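Local coordinates for putative polysaccharide deacetylase (Bdellovibrio bacteriovorus HD100, PDB 5JP6), which probably removes acetyl groups from peptidoglycan as a zinc-dependent carbohydrate esterase of family 4, acting on the prey cell wall during predation, at residues D148-R153 / V359-A364; A161-V166 / A300-S305; G261-F266 / K374-K379. The protein carries 1 engineered substitution. All blocks are in the same frame, centred on the assembly; numbering follows the deposited sequence.

Contact 1: residues D148-R153 / V359-A364; sequences DNTQKR and VVLLTA
Strands 150-153 and 358-364 run side by side as a parallel pair in the deacetylase sheet, T150 set against L361, Q151 against L362 and K152 against T363. Four backbone hydrogen bonds join them in the alternating parallel pattern: N149 O takes L361 N, L361 O takes Q151 N at 2.8 Å, Q151 O takes T363 N, and T363 O takes R153 N at 2.8 Å. On the face that carries T150, L361 and T363, the methyl groups of the two threonines meet, CG2 of T150 to CG2 of T363 at 3.7 Å, while T150 OG1 lies beside CB of L361.

On the side of Q151 and L362, the polar ends of N149, Q151 and R153 link into a chain: Q151 NE2 gives a nearly straight bond to N149 OD1 at 3.0 Å, and R153 NH2 reaches Q151 OE1 close to the guanidinium plane. The bend of R153 at chi2 (-69°) brings its guanidinium back beside Q151 and over L362 of the neighbouring strand, whose CD2 lies against one face, toward the rim and 3.6 Å from NH2. Both methyls of V360 press against Q151 NE2. E170 takes further bonds from N149 ND2 and Q151 NE2. Such a parallel pairing, with V359, V360 and L362 touching strand 170-176, is in keeping with the NodB-type parallel beta fold of family 4 esterases.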
loop_
_atom_site.group_PDB
_atom_site.type_symbol
_atom_site.label_atom_id
_atom_site.label_comp_id
_atom_site.label_asym_id
_atom_site.label_seq_id
_atom_site.Cartn_x
_atom_site.Cartn_y
_atom_site.Cartn_z
ATOM N N ASP A 148 -17.665 14.395 -8.970
ATOM C CA ASP A 148 -18.099 13.130 -8.419
ATOM C C ASP A 148 -18.354 12.107 -9.534
ATOM O O ASP A 148 -18.947 12.418 -10.583
ATOM C CB ASP A 148 -19.416 13.294 -7.651
ATOM C CG ASP A 148 -19.292 14.148 -6.388
ATOM O OD1 ASP A 148 -18.205 14.236 -5.783
ATOM O OD2 ASP A 148 -20.335 14.740 -6.008
ATOM N N ASN A 149 -17.881 10.896 -9.287
ATOM C CA ASN A 149 -18.080 9.783 -10.199
ATOM C C ASN A 149 -17.974 8.467 -9.462
ATOM O O ASN A 149 -16.925 7.864 -9.402
ATOM C CB ASN A 149 -17.042 9.848 -11.317
ATOM C CG ASN A 149 -17.437 9.017 -12.524
ATOM O OD1 ASN A 149 -18.229 8.055 -12.430
ATOM N ND2 ASN A 149 -16.872 9.375 -13.662
ATOM N N THR A 150 -19.095 8.067 -8.871
ATOM C CA THR A 150 -19.222 6.815 -8.158
ATOM C C THR A 150 -20.116 5.901 -8.972
ATOM O O THR A 150 -21.239 6.255 -9.298
ATOM C CB THR A 150 -19.769 7.048 -6.724
ATOM O OG1 THR A 150 -18.785 7.856 -5.990
ATOM C CG2 THR A 150 -20.015 5.753 -6.012
ATOM N N GLN A 151 -19.608 4.689 -9.237
ATOM C CA GLN A 151 -20.264 3.722 -10.073
ATOM C C GLN A 151 -20.503 2.455 -9.258
ATOM O O GLN A 151 -19.591 1.895 -8.645
ATOM C CB GLN A 151 -19.445 3.453 -11.313
ATOM C CG GLN A 151 -19.356 4.670 -12.232
ATOM C CD GLN A 151 -18.526 4.433 -13.470
ATOM O OE1 GLN A 151 -18.481 3.339 -14.011
ATOM N NE2 GLN A 151 -17.883 5.466 -13.925
ATOM N N LYS A 152 -21.744 1.981 -9.300
ATOM C CA LYS A 152 -22.169 0.840 -8.519
ATOM C C LYS A 152 -21.947 -0.446 -9.312
ATOM O O LYS A 152 -22.192 -0.496 -10.531
ATOM C CB LYS A 152 -23.641 0.942 -8.144
ATOM C CG LYS A 152 -23.968 2.101 -7.222
ATOM C CD LYS A 152 -25.479 2.213 -7.047
ATOM C CE LYS A 152 -25.842 3.436 -6.247
ATOM N NZ LYS A 152 -27.322 3.550 -6.169
ATOM N N ARG A 153 -21.585 -1.498 -8.582
ATOM C CA ARG A 153 -21.402 -2.842 -9.151
ATOM C C ARG A 153 -22.125 -3.836 -8.253
ATOM O O ARG A 153 -22.042 -3.754 -7.052
ATOM C CB ARG A 153 -19.933 -3.219 -9.238
ATOM C CG ARG A 153 -19.093 -2.299 -10.080
ATOM C CD ARG A 153 -19.427 -2.406 -11.555
ATOM N NE ARG A 153 -18.654 -1.468 -12.365
ATOM C CZ ARG A 153 -19.077 -0.277 -12.771
ATOM N NH1 ARG A 153 -20.275 0.195 -12.430
ATOM N NH2 ARG A 153 -18.265 0.475 -13.508
ATOM N N VAL A 359 -11.393 10.369 -12.058
ATOM C CA VAL A 359 -11.278 9.374 -11.042
ATOM C C VAL A 359 -12.646 8.806 -10.666
ATOM O O VAL A 359 -13.579 9.556 -10.385
ATOM C CB VAL A 359 -10.560 9.913 -9.791
ATOM C CG1 VAL A 359 -10.577 8.876 -8.657
ATOM C CG2 VAL A 359 -9.121 10.300 -10.131
ATOM N N VAL A 360 -12.757 7.481 -10.691
ATOM C CA VAL A 360 -14.014 6.778 -10.409
ATOM C C VAL A 360 -13.889 5.958 -9.146
ATOM O O VAL A 360 -12.904 5.244 -8.959
ATOM C CB VAL A 360 -14.360 5.818 -11.566
ATOM C CG1 VAL A 360 -15.531 4.927 -11.233
ATOM C CG2 VAL A 360 -14.636 6.629 -12.830
ATOM N N LEU A 361 -14.937 5.996 -8.325
ATOM C CA LEU A 361 -15.048 5.101 -7.195
ATOM C C LEU A 361 -16.002 3.965 -7.548
ATOM O O LEU A 361 -17.106 4.223 -8.025
ATOM C CB LEU A 361 -15.603 5.830 -5.971
ATOM C CG LEU A 361 -15.678 5.028 -4.683
ATOM C CD1 LEU A 361 -14.323 4.626 -4.201
ATOM C CD2 LEU A 361 -16.444 5.842 -3.636
ATOM N N LEU A 362 -15.573 2.718 -7.334
ATOM C CA LEU A 362 -16.483 1.577 -7.517
ATOM C C LEU A 362 -16.976 1.180 -6.125
ATOM O O LEU A 362 -16.181 1.110 -5.173
ATOM C CB LEU A 362 -15.769 0.386 -8.177
ATOM C CG LEU A 362 -15.184 0.657 -9.558
ATOM C CD1 LEU A 362 -14.408 -0.565 -10.044
ATOM C CD2 LEU A 362 -16.271 1.054 -10.542
ATOM N N THR A 363 -18.265 0.898 -6.027
ATOM C CA THR A 363 -18.884 0.578 -4.769
ATOM C C THR A 363 -19.990 -0.451 -4.994
ATOM O O THR A 363 -20.480 -0.619 -6.114
ATOM C CB THR A 363 -19.418 1.861 -4.088
ATOM O OG1 THR A 363 -19.598 1.605 -2.697
ATOM C CG2 THR A 363 -20.715 2.324 -4.756
ATOM N N ALA A 364 -20.367 -1.136 -3.935
ATOM C CA ALA A 364 -21.479 -2.101 -4.027
ATOM C C ALA A 364 -22.807 -1.430 -4.386
ATOM O O ALA A 364 -23.113 -0.330 -3.912
ATOM C CB ALA A 364 -21.634 -2.869 -2.735
#

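Contact 2: residues A161-V166 / A300-S305; sequences AVRGDV and AWNIES
R163 and N302 meet across this contact with their side chains at about a right angle and their guanidinium and amide planes turned 48° apart. The asparagine lies against the arginine: CB of N302 is over the centre of the guanidinium, 3.9 Å above its plane, and CG of R163 rests 3.5 Å from CG of N302. The pair is packed but not bonded, since NE of R163 and ND2 of N302 are both donors. What unites their polar ends is Q327 of helix 313-327, whose OE1 accepts from both R163 NH2 and N302 ND2. N302 is pinned further by strand 330-335 and the residue before it, with OD1 taking the I331 amide and ND2 giving to R329 O. Its CG stands between the backbone N and the carbonyl carbon (chi1 66°), which sets the amide carbon against R163 CG.

V162 crosses N302 obliquely, its CG1 lying 3.8 Å from W301 O and a little farther from N302 CB. One direct hydrogen bond joins the two segments, A300 N to A161 O at 2.7 Å, with the donor nearly in line with the C=O bond; it follows on from the parallel pairing of strands 160-161 and 297-299.

W301 turns its side chain away from 161-166. Its NE1 donates to E304 OE2 at 3.1 Å, using the anti lone pair of that carboxylate oxygen, with the oxygen near the indole plane. The W301 side chain comes within about 3 Å of that of Y280 and about 8 Å of the zinc, nearest atoms. The contact is thus a loop-to-loop junction beside the zinc site formed by D177, H227 and Y280, at the strand ends of a NodB-type parallel beta fold.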
loop_
_atom_site.group_PDB
_atom_site.type_symbol
_atom_site.label_atom_id
_atom_site.label_comp_id
_atom_site.label_asym_id
_atom_site.label_seq_id
_atom_site.Cartn_x
_atom_site.Cartn_y
_atom_site.Cartn_z
ATOM N N ALA A 161 -13.197 -7.808 -11.069
ATOM C CA ALA A 161 -12.792 -6.524 -11.611
ATOM C C ALA A 161 -11.346 -6.582 -12.053
ATOM O O ALA A 161 -10.428 -6.878 -11.245
ATOM C CB ALA A 161 -12.977 -5.432 -10.578
ATOM N N VAL A 162 -11.148 -6.245 -13.318
ATOM C CA VAL A 162 -9.812 -6.028 -13.856
ATOM C C VAL A 162 -9.708 -4.556 -14.235
ATOM O O VAL A 162 -8.945 -3.821 -13.621
ATOM C CB VAL A 162 -9.490 -6.977 -15.038
ATOM C CG1 VAL A 162 -8.121 -6.637 -15.596
ATOM C CG2 VAL A 162 -9.478 -8.422 -14.546
ATOM N N ARG A 163 -10.516 -4.131 -15.209
ATOM C CA ARG A 163 -10.653 -2.720 -15.567
ATOM C C ARG A 163 -11.859 -2.108 -14.877
ATOM O O ARG A 163 -11.998 -0.904 -14.854
ATOM C CB ARG A 163 -10.755 -2.539 -17.081
ATOM C CG ARG A 163 -9.451 -2.936 -17.774
ATOM C CD ARG A 163 -9.459 -2.873 -19.308
ATOM N NE ARG A 163 -8.089 -3.174 -19.772
ATOM C CZ ARG A 163 -7.446 -4.366 -19.652
ATOM N NH1 ARG A 163 -8.048 -5.468 -19.170
ATOM N NH2 ARG A 163 -6.183 -4.484 -20.054
ATOM N N GLY A 164 -12.741 -2.938 -14.318
ATOM C CA GLY A 164 -13.876 -2.437 -13.541
ATOM C C GLY A 164 -15.065 -1.885 -14.303
ATOM O O GLY A 164 -15.904 -1.205 -13.721
ATOM N N ASP A 165 -15.113 -2.142 -15.604
ATOM C CA ASP A 165 -16.236 -1.744 -16.472
ATOM C C ASP A 165 -16.404 -0.222 -16.541
ATOM O O ASP A 165 -17.482 0.301 -16.845
ATOM C CB ASP A 165 -17.543 -2.433 -16.056
ATOM C CG ASP A 165 -17.408 -3.943 -16.021
ATOM O OD1 ASP A 165 -17.191 -4.522 -17.068
ATOM O OD2 ASP A 165 -17.449 -4.535 -14.927
ATOM N N VAL A 166 -15.288 0.481 -16.347
ATOM C CA VAL A 166 -15.325 1.926 -16.435
ATOM C C VAL A 166 -15.187 2.409 -17.891
ATOM O O VAL A 166 -14.818 1.638 -18.796
ATOM C CB VAL A 166 -14.258 2.597 -15.551
ATOM C CG1 VAL A 166 -14.464 2.212 -14.085
ATOM C CG2 VAL A 166 -12.862 2.251 -16.015
ATOM N N ALA A 300 -8.755 -7.314 -9.127
ATOM C CA ALA A 300 -7.400 -7.334 -9.652
ATOM C C ALA A 300 -7.143 -5.870 -10.108
ATOM O O ALA A 300 -7.626 -4.934 -9.478
ATOM C CB ALA A 300 -7.289 -8.358 -10.765
ATOM N N TRP A 301 -6.368 -5.654 -11.153
ATOM C CA TRP A 301 -6.007 -4.305 -11.626
ATOM C C TRP A 301 -5.460 -4.486 -13.052
ATOM O O TRP A 301 -5.113 -5.597 -13.459
ATOM C CB TRP A 301 -4.939 -3.618 -10.743
ATOM C CG TRP A 301 -3.633 -4.361 -10.729
ATOM C CD1 TRP A 301 -2.554 -4.117 -11.544
ATOM C CD2 TRP A 301 -3.280 -5.457 -9.901
ATOM N NE1 TRP A 301 -1.570 -5.020 -11.283
ATOM C CE2 TRP A 301 -1.980 -5.850 -10.274
ATOM C CE3 TRP A 301 -3.940 -6.166 -8.889
ATOM C CZ2 TRP A 301 -1.337 -6.894 -9.672
ATOM C CZ3 TRP A 301 -3.278 -7.208 -8.296
ATOM C CH2 TRP A 301 -1.998 -7.563 -8.696
ATOM N N ASN A 302 -5.367 -3.380 -13.793
ATOM C CA ASN A 302 -4.691 -3.406 -15.094
ATOM C C ASN A 302 -3.628 -2.334 -15.279
ATOM O O ASN A 302 -2.899 -2.373 -16.249
ATOM C CB ASN A 302 -5.683 -3.329 -16.249
ATOM C CG ASN A 302 -6.397 -2.008 -16.304
ATOM O OD1 ASN A 302 -7.023 -1.577 -15.340
ATOM N ND2 ASN A 302 -6.305 -1.339 -17.443
ATOM N N ILE A 303 -3.588 -1.362 -14.386
ATOM C CA ILE A 303 -2.608 -0.278 -14.466
ATOM C C ILE A 303 -1.648 -0.427 -13.270
ATOM O O ILE A 303 -2.027 -0.185 -12.116
ATOM C CB ILE A 303 -3.264 1.118 -14.460
ATOM C CG1 ILE A 303 -4.190 1.300 -15.644
ATOM C CG2 ILE A 303 -2.188 2.212 -14.461
ATOM C CD1 ILE A 303 -5.164 2.432 -15.499
ATOM N N GLU A 304 -0.403 -0.801 -13.572
ATOM C CA GLU A 304 0.642 -0.969 -12.550
ATOM C C GLU A 304 1.360 0.356 -12.282
ATOM O O GLU A 304 1.658 1.103 -13.191
ATOM C CB GLU A 304 1.619 -2.054 -12.960
ATOM C CG GLU A 304 0.987 -3.393 -12.570
ATOM C CD GLU A 304 1.415 -4.576 -13.349
ATOM O OE1 GLU A 304 2.277 -4.452 -14.251
ATOM O OE2 GLU A 304 0.859 -5.652 -13.035
ATOM N N SER A 305 1.616 0.620 -11.003
ATOM C CA SER A 305 2.487 1.693 -10.603
ATOM C C SER A 305 3.912 1.262 -10.432
ATOM O O SER A 305 4.824 2.108 -10.516
ATOM C CB SER A 305 2.000 2.345 -9.308
ATOM O OG SER A 305 2.118 1.461 -8.212
#

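Contact 3: residues G261-F266 / K374-K379; sequences GHQAVF and KLVKRK
Q263 leaves helix 251-269 with CG anti to the backbone N (chi1 -172°) and then bends at chi2 (76°), which carries its amide to the backbone of K377. There it works in both directions: OE1 accepts K377 N at 2.8 Å, and NE2 donates to K377 O at 3.1 Å. Both bonds lie in the carbonyl plane of their acceptor, on a lone pair, so one side-chain amide reads the N-H and C=O of a single residue much as a neighbouring strand would. A water donates to OE1 as well, 2.6 Å away, and also to L375 O, adding a water-mediated link beside the two direct bonds. D267 takes a further bond from Q263 NE2.

Apolar groups pack on the same helix. Methyl CD1 of L375 lies over one face of the H262 ring, 3.8 Å from its centroid, in a CH-pi contact. One turn on, CG2 of V376 sits over the centre of the F266 ring at 4.1 Å from the centroid, a second CH-pi contact, while CG1 of V376 touches F266 CB at 3.9 Å.

H262 ND1 is bonded to S226 OG, tying the ring to strand 223-227, and its side chain also touches V272 in the loop after the helix. Residues 375-378 pack against H262, Q263 and F266 of helix 251-269, which packs through A264 and V265 on helix 204-209, while L375 also reaches T296, just before strand 297-299.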
loop_
_atom_site.group_PDB
_atom_site.type_symbol
_atom_site.label_atom_id
_atom_site.label_comp_id
_atom_site.label_asym_id
_atom_site.label_seq_id
_atom_site.Cartn_x
_atom_site.Cartn_y
_atom_site.Cartn_z
ATOM N N GLY A 261 -8.686 -10.198 7.524
ATOM C CA GLY A 261 -8.524 -8.775 7.180
ATOM C C GLY A 261 -9.890 -8.055 7.158
ATOM O O GLY A 261 -10.036 -6.937 7.619
ATOM N N HIS A 262 -10.896 -8.740 6.627
ATOM C CA HIS A 262 -12.240 -8.216 6.609
ATOM C C HIS A 262 -12.758 -7.995 8.031
ATOM O O HIS A 262 -13.320 -6.944 8.342
ATOM C CB HIS A 262 -13.162 -9.140 5.849
ATOM C CG HIS A 262 -13.680 -8.551 4.581
ATOM N ND1 HIS A 262 -12.858 -8.061 3.594
ATOM C CD2 HIS A 262 -14.945 -8.343 4.147
ATOM C CE1 HIS A 262 -13.590 -7.593 2.604
ATOM N NE2 HIS A 262 -14.855 -7.747 2.914
ATOM N N GLN A 263 -12.522 -8.981 8.887
ATOM C CA GLN A 263 -12.915 -8.860 10.274
ATOM C C GLN A 263 -12.215 -7.672 10.965
ATOM O O GLN A 263 -12.830 -6.979 11.769
ATOM C CB GLN A 263 -12.628 -10.159 11.015
ATOM C CG GLN A 263 -13.190 -10.179 12.405
ATOM C CD GLN A 263 -14.705 -10.396 12.440
ATOM O OE1 GLN A 263 -15.231 -11.307 11.820
ATOM N NE2 GLN A 263 -15.404 -9.559 13.199
ATOM N N ALA A 264 -10.926 -7.474 10.670
ATOM C CA ALA A 264 -10.177 -6.386 11.321
ATOM C C ALA A 264 -10.818 -5.042 10.971
ATOM O O ALA A 264 -10.976 -4.173 11.828
ATOM C CB ALA A 264 -8.722 -6.406 10.936
ATOM N N VAL A 265 -11.148 -4.857 9.685
ATOM C CA VAL A 265 -11.783 -3.609 9.267
ATOM C C VAL A 265 -13.134 -3.430 9.975
ATOM O O VAL A 265 -13.441 -2.359 10.517
ATOM C CB VAL A 265 -11.955 -3.545 7.744
ATOM C CG1 VAL A 265 -12.790 -2.342 7.339
ATOM C CG2 VAL A 265 -10.593 -3.527 7.033
ATOM N N PHE A 266 -13.931 -4.474 9.937
ATOM C CA PHE A 266 -15.253 -4.477 10.567
ATOM C C PHE A 266 -15.182 -4.161 12.058
ATOM O O PHE A 266 -15.984 -3.389 12.581
ATOM C CB PHE A 266 -15.934 -5.802 10.346
ATOM C CG PHE A 266 -17.279 -5.921 11.005
ATOM C CD1 PHE A 266 -18.379 -5.316 10.456
ATOM C CD2 PHE A 266 -17.418 -6.576 12.215
ATOM C CE1 PHE A 266 -19.620 -5.415 11.061
ATOM C CE2 PHE A 266 -18.642 -6.669 12.822
ATOM C CZ PHE A 266 -19.733 -6.062 12.256
ATOM N N LYS A 374 -20.525 -11.490 4.552
ATOM C CA LYS A 374 -20.482 -12.937 4.804
ATOM C C LYS A 374 -19.103 -13.448 5.263
ATOM O O LYS A 374 -18.959 -14.640 5.559
ATOM C CB LYS A 374 -20.989 -13.696 3.586
ATOM C CG LYS A 374 -22.456 -13.432 3.297
ATOM C CD LYS A 374 -22.892 -14.082 1.986
ATOM C CE LYS A 374 -24.344 -13.915 1.735
ATOM N NZ LYS A 374 -24.712 -14.465 0.431
ATOM N N LEU A 375 -18.121 -12.536 5.306
ATOM C CA LEU A 375 -16.773 -12.849 5.745
ATOM C C LEU A 375 -16.527 -12.487 7.205
ATOM O O LEU A 375 -15.449 -12.741 7.721
ATOM C CB LEU A 375 -15.749 -12.137 4.852
ATOM C CG LEU A 375 -15.737 -12.547 3.399
ATOM C CD1 LEU A 375 -14.807 -11.681 2.584
ATOM C CD2 LEU A 375 -15.356 -14.030 3.236
ATOM N N VAL A 376 -17.511 -11.862 7.854
ATOM C CA VAL A 376 -17.310 -11.430 9.214
ATOM C C VAL A 376 -18.302 -12.070 10.180
ATOM O O VAL A 376 -19.424 -12.427 9.788
ATOM C CB VAL A 376 -17.348 -9.911 9.381
ATOM C CG1 VAL A 376 -16.456 -9.183 8.381
ATOM C CG2 VAL A 376 -18.715 -9.391 9.383
ATOM N N LYS A 377 -17.873 -12.179 11.444
ATOM C CA LYS A 377 -18.709 -12.583 12.570
ATOM C C LYS A 377 -19.166 -11.324 13.315
ATOM O O LYS A 377 -18.354 -10.447 13.658
ATOM C CB LYS A 377 -17.899 -13.421 13.521
ATOM C CG LYS A 377 -17.392 -14.701 12.958
ATOM C CD LYS A 377 -16.689 -15.547 14.042
ATOM C CE LYS A 377 -17.632 -16.090 15.108
ATOM N NZ LYS A 377 -17.005 -17.185 15.916
ATOM N N ARG A 378 -20.466 -11.200 13.500
ATOM C CA ARG A 378 -21.033 -10.065 14.207
ATOM C C ARG A 378 -20.697 -10.115 15.681
ATOM O O ARG A 378 -20.337 -11.163 16.206
ATOM C CB ARG A 378 -22.548 -10.052 14.048
ATOM C CG ARG A 378 -23.062 -10.073 12.610
ATOM C CD ARG A 378 -24.586 -9.886 12.623
ATOM N NE ARG A 378 -25.224 -10.201 11.340
ATOM C CZ ARG A 378 -25.434 -9.329 10.351
ATOM N NH1 ARG A 378 -25.040 -8.037 10.464
ATOM N NH2 ARG A 378 -26.043 -9.757 9.227
ATOM N N LYS A 379 -20.842 -8.974 16.361
ATOM C CA LYS A 379 -20.782 -8.939 17.830
ATOM C C LYS A 379 -19.369 -9.314 18.298
ATOM O O LYS A 379 -18.770 -8.641 19.148
ATOM C CB LYS A 379 -21.868 -9.871 18.468
ATOM C CG LYS A 379 -21.311 -10.827 19.512
ATOM C CD LYS A 379 -22.392 -11.446 20.397
ATOM C CE LYS A 379 -21.928 -11.536 21.837
ATOM N NZ LYS A 379 -21.372 -10.246 22.336
HETATM O O HOH W 1 -14.297 -13.232 10.307
#

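In the fold
Contacts 1 and 2 both reach the same parallel sheet, contact 1 as strands and contact 2 at strand ends, and they touch, R153 NH2 of contact 1 bonding to G164 O of contact 2 and V360 packing on V166. Contact 2 is nested in the chain loop that contact 1 closes. Contact 1 is partly buried, a regular strand ladder with buried aliphatics on the inner strand; contact 2 is a surface contact with one direct bond, its polar side chains served by a third element. Contact 3 stands apart, its centre 23 Å from that of contact 1 and 25 Å from that of contact 2. Also partly buried, it joins helix to tail through a side-chain amide and methyls over rings.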